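Local coordinates for DinB-like Protein (Bacillus cereus ATCC 10987, PDB 3DI5) that binds a divalent metal ion, nickel in the crystal, within a DinB-type helical bundle, but has no established biochemical role, at residues Glu30-Glu35 / Thr76-Ile81; Ser59-Lys64 / Ser119-Thr124; Gln11-Glu16 / Thr90-Ala95; Ile54-Ser59 / Asp110-Pro115. One frame throughout, in Å; residues are numbered along the deposited sequence.

Contact 1 of 4, residues Glu30-Glu35 / Thr76-Ile81; sequences ESLSQE and TSAKTI
The end of L32 meets the end of I81, methyl to methyl. L32 sits in the loop after helix 6-26, and I81 lies in the first turn of helix 78-99. The I81 CD1 methyl meets both branches of L32, at 3.9 Å from L32 CD1 and 4.1 Å from L32 CD2. I81 carries CD1 straight out from its backbone (chi2 -179°), which brings that methyl to the leucine. L32 CD1 continues its own chain outward (chi2 -170°). It also lies against the chain that leads into the helix, 3.8 Å from T76 O and 3.9 Å from A78 N. L32 CD2 is only loosely against A78 CB, at 4.3 Å. No hydrogen bond joins the two segments, so the contact is apolar packing.

The start of the helix is held by other groups. S77 is the N-cap, and its OG accepts weak bonds from K79 N, at 3.1 Å, and from T80 N. D29 accepts from A78 N, which satisfies the amide beside L32. On the loop side, S33 N and S33 OG both donate to E30 O, which fixes the turn that presents L32.

Helix 43-58 lies beside both partners. I81 packs on A47, W48 and V51 of that helix, while L32 has a backbone hydrogen bond with G44 near its start.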
# COMPACT_ATOMS: atom_id res chain seq x y z
N GLU A 30 11.90 -16.46 -5.30
CA GLU A 30 12.95 -16.81 -4.34
C GLU A 30 13.14 -15.74 -3.29
O GLU A 30 13.29 -16.05 -2.11
CB GLU A 30 14.29 -17.04 -5.07
CG GLU A 30 15.39 -17.63 -4.17
N SER A 31 13.13 -14.48 -3.73
CA SER A 31 13.36 -13.31 -2.85
C SER A 31 12.34 -13.17 -1.74
O SER A 31 12.64 -12.63 -0.68
CB SER A 31 13.39 -12.01 -3.66
OG SER A 31 12.12 -11.70 -4.21
N LEU A 32 11.15 -13.68 -1.99
CA LEU A 32 10.06 -13.63 -1.03
C LEU A 32 10.41 -14.30 0.29
O LEU A 32 9.88 -13.92 1.34
CB LEU A 32 8.79 -14.28 -1.62
CG LEU A 32 8.23 -13.63 -2.87
CD1 LEU A 32 6.88 -14.25 -3.14
CD2 LEU A 32 8.14 -12.08 -2.77
N SER A 33 11.32 -15.29 0.27
CA SER A 33 11.70 -15.98 1.49
C SER A 33 12.76 -15.21 2.29
O SER A 33 13.07 -15.59 3.40
CB SER A 33 12.15 -17.41 1.20
OG SER A 33 13.34 -17.45 0.44
N GLN A 34 13.22 -14.10 1.76
CA GLN A 34 14.25 -13.33 2.43
C GLN A 34 13.81 -12.74 3.76
O GLN A 34 12.85 -12.08 3.82
CB GLN A 34 14.78 -12.24 1.51
CG GLN A 34 16.06 -11.59 2.00
CD GLN A 34 17.31 -12.43 1.75
OE1 GLN A 34 17.41 -13.17 0.80
NE2 GLN A 34 18.25 -12.30 2.62
N GLU A 35 14.56 -12.95 4.81
CA GLU A 35 14.07 -12.67 6.14
C GLU A 35 14.71 -11.49 6.80
O GLU A 35 15.87 -11.27 6.71
CB GLU A 35 14.23 -13.90 7.04
N THR A 76 2.70 -17.35 -2.75
CA THR A 76 4.04 -17.88 -3.04
C THR A 76 4.67 -17.37 -4.35
O THR A 76 5.87 -17.58 -4.59
CB THR A 76 4.09 -19.41 -2.98
OG1 THR A 76 3.16 -19.98 -3.91
CG2 THR A 76 3.74 -19.87 -1.55
N SER A 77 3.89 -16.68 -5.18
CA SER A 77 4.38 -16.19 -6.45
C SER A 77 4.45 -14.69 -6.43
O SER A 77 3.48 -14.04 -6.06
CB SER A 77 3.44 -16.63 -7.58
OG SER A 77 3.47 -15.69 -8.63
N ALA A 78 5.59 -14.13 -6.83
CA ALA A 78 5.78 -12.68 -6.76
C ALA A 78 4.89 -11.97 -7.79
O ALA A 78 4.54 -10.79 -7.64
CB ALA A 78 7.24 -12.29 -6.93
N LYS A 79 4.44 -12.72 -8.80
CA LYS A 79 3.53 -12.16 -9.80
C LYS A 79 2.16 -11.92 -9.21
O LYS A 79 1.52 -10.93 -9.53
CB LYS A 79 3.41 -13.05 -11.04
CG LYS A 79 3.09 -12.24 -12.28
CD LYS A 79 2.98 -13.11 -13.55
CE LYS A 79 1.55 -13.16 -14.06
NZ LYS A 79 1.13 -11.84 -14.60
N THR A 80 1.71 -12.81 -8.33
CA THR A 80 0.46 -12.58 -7.60
C THR A 80 0.51 -11.32 -6.76
O THR A 80 -0.47 -10.58 -6.70
CB THR A 80 0.07 -13.77 -6.72
OG1 THR A 80 -0.03 -14.94 -7.53
CG2 THR A 80 -1.28 -13.54 -6.06
N ILE A 81 1.63 -11.08 -6.10
CA ILE A 81 1.77 -9.92 -5.22
C ILE A 81 1.79 -8.60 -5.99
O ILE A 81 1.02 -7.68 -5.70
CB ILE A 81 3.03 -10.06 -4.32
CG1 ILE A 81 2.92 -11.33 -3.44
CG2 ILE A 81 3.25 -8.78 -3.46
CD1 ILE A 81 4.08 -11.58 -2.50

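Contact 2 of 4, residues Ser59-Lys64 / Ser119-Thr124; sequences SGTGLK and SIFLMT
The T61 methyl sits over the flat face of the F121 ring, a CH-pi contact between a threonine and a phenylalanine. T61 CG2 is 3.6 Å from the centroid of the F121 ring, 24° off the ring normal. It is displaced toward the rim, so its nearest ring atom is F121 CD2 at 3.4 Å from T61 CG2. The threonine and the phenylalanine run alongside one another, pointing in opposite senses.

The T61 torsion explains which branch touches. CG2 stands opposite the carbonyl carbon and faces the ring, while OG1 is flanked by its own backbone N and carbonyl carbon (chi1 77°). From there OG1 accepts from L63 N at 3.1 Å with a nearly straight N-H...O angle of 162°. This is an ST turn. The same hydroxyl also bonds to L58 O, near the end of helix 43-58.

G60 is the other neighbour of the ring. Its backbone C is 4.1 Å from F121 CE2. G60 approaches the ring obliquely. F121 also meets the ring of F111, with the planes at a steep angle.

The threonine thus splits its chemistry. Its methyl is spent on the phenylalanine face, and its hydroxyl is paired with the backbone of L63 and L58. What joins the loop to the helix here is dispersion and CH-pi attraction, with no hydrogen bond between the segments.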
# COMPACT_ATOMS: atom_id res chain seq x y z
N SER A 59 -10.95 1.21 5.19
CA SER A 59 -12.25 0.57 5.45
C SER A 59 -13.21 1.46 6.23
O SER A 59 -14.40 1.50 5.92
CB SER A 59 -12.09 -0.79 6.16
OG SER A 59 -11.59 -0.63 7.48
N GLY A 60 -12.69 2.17 7.21
CA GLY A 60 -13.49 3.04 8.07
C GLY A 60 -14.00 4.30 7.38
O GLY A 60 -14.86 4.98 7.92
N THR A 61 -13.45 4.62 6.21
CA THR A 61 -13.95 5.76 5.42
C THR A 61 -15.28 5.41 4.71
O THR A 61 -16.02 6.29 4.27
CB THR A 61 -12.96 6.19 4.31
OG1 THR A 61 -13.03 5.26 3.24
CG2 THR A 61 -11.53 6.28 4.83
N GLY A 62 -15.55 4.13 4.56
CA GLY A 62 -16.78 3.71 3.90
C GLY A 62 -16.65 3.66 2.38
O GLY A 62 -17.57 3.19 1.70
N LEU A 63 -15.52 4.12 1.85
CA LEU A 63 -15.22 4.01 0.42
C LEU A 63 -15.00 2.54 0.08
O LEU A 63 -14.03 1.94 0.51
CB LEU A 63 -13.97 4.83 0.11
CG LEU A 63 -13.53 5.08 -1.33
CD1 LEU A 63 -14.57 5.88 -2.11
CD2 LEU A 63 -12.19 5.82 -1.27
N LYS A 64 -15.89 1.95 -0.70
CA LYS A 64 -15.91 0.50 -0.88
C LYS A 64 -15.32 0.08 -2.24
O LYS A 64 -15.66 0.67 -3.28
CB LYS A 64 -17.35 -0.02 -0.69
CG LYS A 64 -17.95 0.32 0.70
N SER A 119 -9.02 12.87 5.16
CA SER A 119 -7.67 13.22 4.70
C SER A 119 -6.55 12.55 5.52
O SER A 119 -5.49 12.22 4.99
CB SER A 119 -7.48 14.73 4.69
OG SER A 119 -7.79 15.25 5.95
N ILE A 120 -6.81 12.34 6.80
CA ILE A 120 -5.86 11.71 7.69
C ILE A 120 -5.81 10.22 7.38
O ILE A 120 -4.73 9.61 7.34
CB ILE A 120 -6.24 11.97 9.16
CG1 ILE A 120 -6.20 13.47 9.50
CG2 ILE A 120 -5.29 11.25 10.09
CD1 ILE A 120 -4.83 14.13 9.35
N PHE A 121 -6.94 9.61 7.09
CA PHE A 121 -6.89 8.23 6.60
C PHE A 121 -5.86 8.15 5.49
O PHE A 121 -5.02 7.22 5.43
CB PHE A 121 -8.22 7.75 6.07
CG PHE A 121 -9.21 7.40 7.14
CD1 PHE A 121 -9.95 8.39 7.78
CD2 PHE A 121 -9.43 6.09 7.48
CE1 PHE A 121 -10.87 8.06 8.74
CE2 PHE A 121 -10.36 5.76 8.43
CZ PHE A 121 -11.06 6.76 9.09
N LEU A 122 -5.94 9.11 4.57
CA LEU A 122 -5.18 9.05 3.32
C LEU A 122 -3.71 9.33 3.63
O LEU A 122 -2.83 8.72 3.05
CB LEU A 122 -5.71 10.06 2.29
CG LEU A 122 -7.05 9.74 1.61
CD1 LEU A 122 -7.36 10.77 0.56
CD2 LEU A 122 -7.03 8.39 1.02
N MSE A 123 -3.45 10.26 4.53
CA MSE A 123 -2.10 10.56 4.97
C MSE A 123 -1.50 9.30 5.58
O MSE A 123 -0.31 9.03 5.42
CB MSE A 123 -2.12 11.67 6.02
CG MSE A 123 -0.79 12.10 6.52
SE MSE A 123 -0.93 13.02 8.27
CE MSE A 123 -1.46 11.45 9.45
N THR A 124 -2.33 8.56 6.31
CA THR A 124 -1.89 7.39 7.05
C THR A 124 -1.55 6.27 6.07
O THR A 124 -0.56 5.58 6.26
CB THR A 124 -2.94 6.99 8.16
OG1 THR A 124 -3.00 8.03 9.16
CG2 THR A 124 -2.57 5.64 8.83

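Contact 3 of 4, residues Gln11-Glu16 / Thr90-Ala95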
# COMPACT_ATOMS: atom_id res chain seq x y z
N GLN A 11 -1.72 13.38 -7.09
CA GLN A 11 -0.36 13.74 -7.51
C GLN A 11 0.68 13.14 -6.55
O GLN A 11 1.70 12.62 -6.98
CB GLN A 11 -0.18 15.26 -7.62
N SER A 12 0.40 13.22 -5.25
CA SER A 12 1.22 12.54 -4.25
C SER A 12 1.09 11.01 -4.39
O SER A 12 2.09 10.30 -4.47
CB SER A 12 0.82 12.98 -2.83
N TRP A 13 -0.14 10.51 -4.44
CA TRP A 13 -0.41 9.07 -4.52
C TRP A 13 0.18 8.40 -5.76
O TRP A 13 0.65 7.26 -5.69
CB TRP A 13 -1.92 8.81 -4.45
CG TRP A 13 -2.29 7.36 -4.38
CD1 TRP A 13 -3.01 6.65 -5.30
CD2 TRP A 13 -1.94 6.44 -3.34
NE1 TRP A 13 -3.12 5.34 -4.89
CE2 TRP A 13 -2.49 5.19 -3.69
CE3 TRP A 13 -1.21 6.55 -2.15
CZ2 TRP A 13 -2.32 4.06 -2.90
CZ3 TRP A 13 -1.05 5.42 -1.36
CH2 TRP A 13 -1.61 4.19 -1.74
N THR A 14 0.15 9.09 -6.89
CA THR A 14 0.69 8.56 -8.15
C THR A 14 2.19 8.30 -8.05
O THR A 14 2.66 7.27 -8.50
CB THR A 14 0.37 9.50 -9.35
OG1 THR A 14 -1.05 9.64 -9.48
CG2 THR A 14 0.94 8.97 -10.68
N TYR A 15 2.95 9.22 -7.44
CA TYR A 15 4.39 9.01 -7.22
C TYR A 15 4.63 7.81 -6.28
O TYR A 15 5.55 7.03 -6.48
CB TYR A 15 5.07 10.27 -6.65
CG TYR A 15 6.56 10.08 -6.37
CD1 TYR A 15 7.00 9.50 -5.17
CD2 TYR A 15 7.53 10.46 -7.31
CE1 TYR A 15 8.37 9.30 -4.92
CE2 TYR A 15 8.90 10.27 -7.06
CZ TYR A 15 9.31 9.69 -5.86
OH TYR A 15 10.65 9.49 -5.60
N GLU A 16 3.81 7.70 -5.23
CA GLU A 16 3.96 6.62 -4.26
C GLU A 16 3.65 5.26 -4.87
O GLU A 16 4.40 4.30 -4.66
CB GLU A 16 3.05 6.86 -3.05
CG GLU A 16 3.41 8.09 -2.22
CD GLU A 16 4.84 8.09 -1.74
OE1 GLU A 16 5.34 7.03 -1.32
OE2 GLU A 16 5.49 9.15 -1.76
N THR A 90 -5.84 0.24 -8.54
CA THR A 90 -6.75 0.70 -9.56
C THR A 90 -8.19 0.78 -9.05
O THR A 90 -8.90 1.76 -9.32
CB THR A 90 -6.67 -0.20 -10.79
OG1 THR A 90 -5.40 -0.01 -11.40
CG2 THR A 90 -7.76 0.14 -11.80
N ALA A 91 -8.63 -0.25 -8.33
CA ALA A 91 -9.98 -0.27 -7.78
C ALA A 91 -10.13 0.86 -6.75
O ALA A 91 -11.15 1.51 -6.63
CB ALA A 91 -10.27 -1.61 -7.14
N PHE A 92 -9.07 1.11 -6.02
CA PHE A 92 -9.12 2.15 -5.01
C PHE A 92 -9.32 3.53 -5.66
O PHE A 92 -10.30 4.23 -5.37
CB PHE A 92 -7.85 2.14 -4.18
CG PHE A 92 -7.64 3.41 -3.40
CD1 PHE A 92 -8.69 4.02 -2.74
CD2 PHE A 92 -6.39 4.02 -3.38
CE1 PHE A 92 -8.49 5.22 -2.00
CE2 PHE A 92 -6.20 5.21 -2.68
CZ PHE A 92 -7.25 5.80 -2.00
N VAL A 93 -8.40 3.87 -6.55
CA VAL A 93 -8.32 5.18 -7.19
C VAL A 93 -9.56 5.42 -8.05
O VAL A 93 -10.02 6.56 -8.21
CB VAL A 93 -7.00 5.27 -8.02
CG1 VAL A 93 -7.02 6.41 -9.04
CG2 VAL A 93 -5.80 5.42 -7.05
N GLU A 94 -10.11 4.34 -8.58
CA GLU A 94 -11.37 4.41 -9.33
C GLU A 94 -12.53 4.77 -8.41
O GLU A 94 -13.43 5.51 -8.81
CB GLU A 94 -11.63 3.10 -10.04
CG GLU A 94 -10.93 3.00 -11.40
CD GLU A 94 -11.19 1.67 -12.09
OE1 GLU A 94 -11.53 0.70 -11.37
OE2 GLU A 94 -11.05 1.59 -13.34
N ALA A 95 -12.51 4.26 -7.18
CA ALA A 95 -13.61 4.50 -6.24
C ALA A 95 -13.53 5.92 -5.70
O ALA A 95 -14.54 6.60 -5.56
CB ALA A 95 -13.61 3.47 -5.12
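W13 of helix 6-26 meets F92 and V93 of helix 78-99 inside the four-helix bundle of the DinB fold. Helices 43-58 and 118-142 complete the bundle.

The aromatic contact is an offset edge-to-face pair. The edge of F92 points at the face of W13. The F92 ring and the five-membered ring of W13 have centroids 5.4 Å apart and planes at 86°. F92 CE2 lies 3.8 Å from W13 CE2, over the rim of the indole. The W13 side chain leaves its helix with CG opposite the backbone N (chi1 -174°), which carries the indole across to helix 78-99. F9, one turn earlier, has its ring nearly parallel to the indole.

The polar part is a single indole N-H. W13 NE1 is hydrogen-bonded to N89 OD1, on the turn of helix 78-99 just before F92. The buried N-H is thereby satisfied.

The apolar packing reaches further. W13 also packs on L125 and I126, and touches Q129, of helix 118-142, while F92 touches I54 and L58 of helix 43-58. V93 comes in at the indole edge, near its plane: V93 CG2 is 3.5 Å from W13 CD1 and 3.4 Å from W13 NE1.

Contact 4 of 4, residues Ile54-Ser59 / Asp110-Pro115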
# COMPACT_ATOMS: atom_id res chain seq x y z
N ILE A 54 -4.19 -1.48 1.79
CA ILE A 54 -4.99 -0.45 1.10
C ILE A 54 -6.47 -0.54 1.54
O ILE A 54 -6.99 0.44 2.09
CB ILE A 54 -4.79 -0.47 -0.46
CG1 ILE A 54 -3.41 0.07 -0.82
CG2 ILE A 54 -5.82 0.39 -1.15
CD1 ILE A 54 -2.91 -0.32 -2.23
N PRO A 55 -7.14 -1.69 1.32
CA PRO A 55 -8.47 -1.86 1.89
C PRO A 55 -8.58 -1.80 3.43
O PRO A 55 -9.64 -1.43 3.92
CB PRO A 55 -8.96 -3.20 1.34
CG PRO A 55 -7.73 -3.90 0.84
CD PRO A 55 -6.74 -2.84 0.48
N VAL A 56 -7.52 -2.11 4.19
CA VAL A 56 -7.63 -2.14 5.65
C VAL A 56 -7.63 -0.72 6.22
O VAL A 56 -8.45 -0.36 7.08
CB VAL A 56 -6.52 -3.01 6.28
CG1 VAL A 56 -6.49 -2.85 7.82
CG2 VAL A 56 -6.70 -4.48 5.85
N ILE A 57 -6.71 0.10 5.74
CA ILE A 57 -6.64 1.48 6.20
C ILE A 57 -7.89 2.26 5.69
O ILE A 57 -8.44 3.06 6.42
CB ILE A 57 -5.29 2.14 5.79
CG1 ILE A 57 -4.16 1.60 6.68
CG2 ILE A 57 -5.40 3.65 5.81
CD1 ILE A 57 -2.75 2.12 6.30
N LEU A 58 -8.38 1.99 4.49
CA LEU A 58 -9.49 2.80 4.00
C LEU A 58 -10.89 2.33 4.46
O LEU A 58 -11.91 3.01 4.19
CB LEU A 58 -9.39 2.96 2.47
CG LEU A 58 -8.07 3.66 2.05
CD1 LEU A 58 -8.08 4.00 0.67
CD2 LEU A 58 -7.82 4.95 2.86
N SER A 59 -10.95 1.21 5.19
CA SER A 59 -12.25 0.57 5.45
C SER A 59 -13.21 1.46 6.23
O SER A 59 -14.40 1.50 5.92
CB SER A 59 -12.09 -0.79 6.16
OG SER A 59 -11.59 -0.63 7.48
N ASP A 110 -14.30 6.95 11.54
CA ASP A 110 -13.68 6.25 12.65
C ASP A 110 -12.46 5.50 12.17
O ASP A 110 -12.58 4.59 11.34
CB ASP A 110 -14.66 5.27 13.27
CG ASP A 110 -14.05 4.49 14.41
OD1 ASP A 110 -13.56 5.14 15.38
OD2 ASP A 110 -14.04 3.24 14.35
N PHE A 111 -11.28 5.85 12.69
CA PHE A 111 -10.08 5.05 12.39
C PHE A 111 -9.75 4.15 13.57
O PHE A 111 -9.19 4.61 14.57
CB PHE A 111 -8.87 5.89 11.99
CG PHE A 111 -7.67 5.04 11.57
CD1 PHE A 111 -7.74 4.24 10.42
CD2 PHE A 111 -6.52 4.98 12.33
CE1 PHE A 111 -6.65 3.43 10.03
CE2 PHE A 111 -5.43 4.18 11.95
CZ PHE A 111 -5.49 3.41 10.79
N PHE A 112 -10.12 2.88 13.45
CA PHE A 112 -9.88 1.91 14.51
C PHE A 112 -10.02 2.54 15.90
O PHE A 112 -9.09 2.51 16.71
CB PHE A 112 -8.48 1.30 14.37
CG PHE A 112 -8.23 0.64 13.03
CD1 PHE A 112 -9.09 -0.37 12.57
CD2 PHE A 112 -7.16 1.02 12.25
CE1 PHE A 112 -8.87 -0.97 11.33
CE2 PHE A 112 -6.94 0.41 11.01
CZ PHE A 112 -7.80 -0.59 10.56
N GLY A 113 -11.17 3.15 16.17
CA GLY A 113 -11.45 3.71 17.51
C GLY A 113 -11.38 5.22 17.65
O GLY A 113 -12.11 5.78 18.46
N ARG A 114 -10.52 5.90 16.89
CA ARG A 114 -10.44 7.36 16.98
C ARG A 114 -11.12 8.04 15.77
O ARG A 114 -11.03 7.55 14.66
CB ARG A 114 -8.99 7.85 17.19
CG ARG A 114 -7.94 7.42 16.14
CD ARG A 114 -6.51 7.51 16.75
N PRO A 115 -11.83 9.16 16.01
CA PRO A 115 -12.47 9.88 14.90
C PRO A 115 -11.48 10.84 14.23
O PRO A 115 -10.83 11.63 14.90
CB PRO A 115 -13.62 10.62 15.58
CG PRO A 115 -13.11 10.90 16.96
CD PRO A 115 -12.11 9.81 17.30
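V56 and I57 meet F111 and F112 in a partly buried contact without hydrogen bonds, in which two rings meet side chains and backbone carbonyls. It joins the C-terminal end of helix 43-58 to the tip of a beta hairpin. The hairpin is made of strands 108-111 and 114-117, joined by a type I' turn from F111 to R114. R114 N donates to F111 O across the turn, and the D110 carboxylate takes weak bonds from G113 N.

The turn sends two rings back to the helix. The F112 side chain comes in roughly square to that of V56. F112 CZ does the touching, 3.8 Å from V56 CG1 and 3.5 Å from V56 O. F111 approaches I57 with the edge of its ring: F111 CE1 is 4.0 Å from I57 O, which lies near the ring plane, and 4.4 Å from I57 CG2. F112 also covers F111, with F112 CD2 3.2 Å above one face of the F111 ring, toward its rim. V56 O has its polar partner close by in the chain, since S59 OG donates to it at 3.2 Å, tilted 30° from the carbonyl plane.

The contact lies on the metal side of the bundle. V56 touches T69 of the following loop. The hairpin tip lies against helix 43-58, and there I57 packs in turn on L125 and on H128, a nickel ligand, both in helix 118-142.

Overall arrangement
Contacts 2 and 4 are neighbours, with centres about 6 Å apart. They share S59, and F121 CE2 lies 3.6 Å from F111 CD1. Contact 3 lies deeper in the bundle, its centre about 13 Å from that of contact 2. L63 bridges these two, with L63 CD2 3.8 Å from F92 CE1. Contact 1 is remote, its centre about 28 Å from those of contacts 2 and 4. Nickel is bound by H49, H128 and H132. Contact 4 approaches it with the I57 side chain about 7 Å from the ion. In contact 3 the W13 side chain is about 13 Å from it. In contact 1 the I81 side chain is about 9 Å from that of H49.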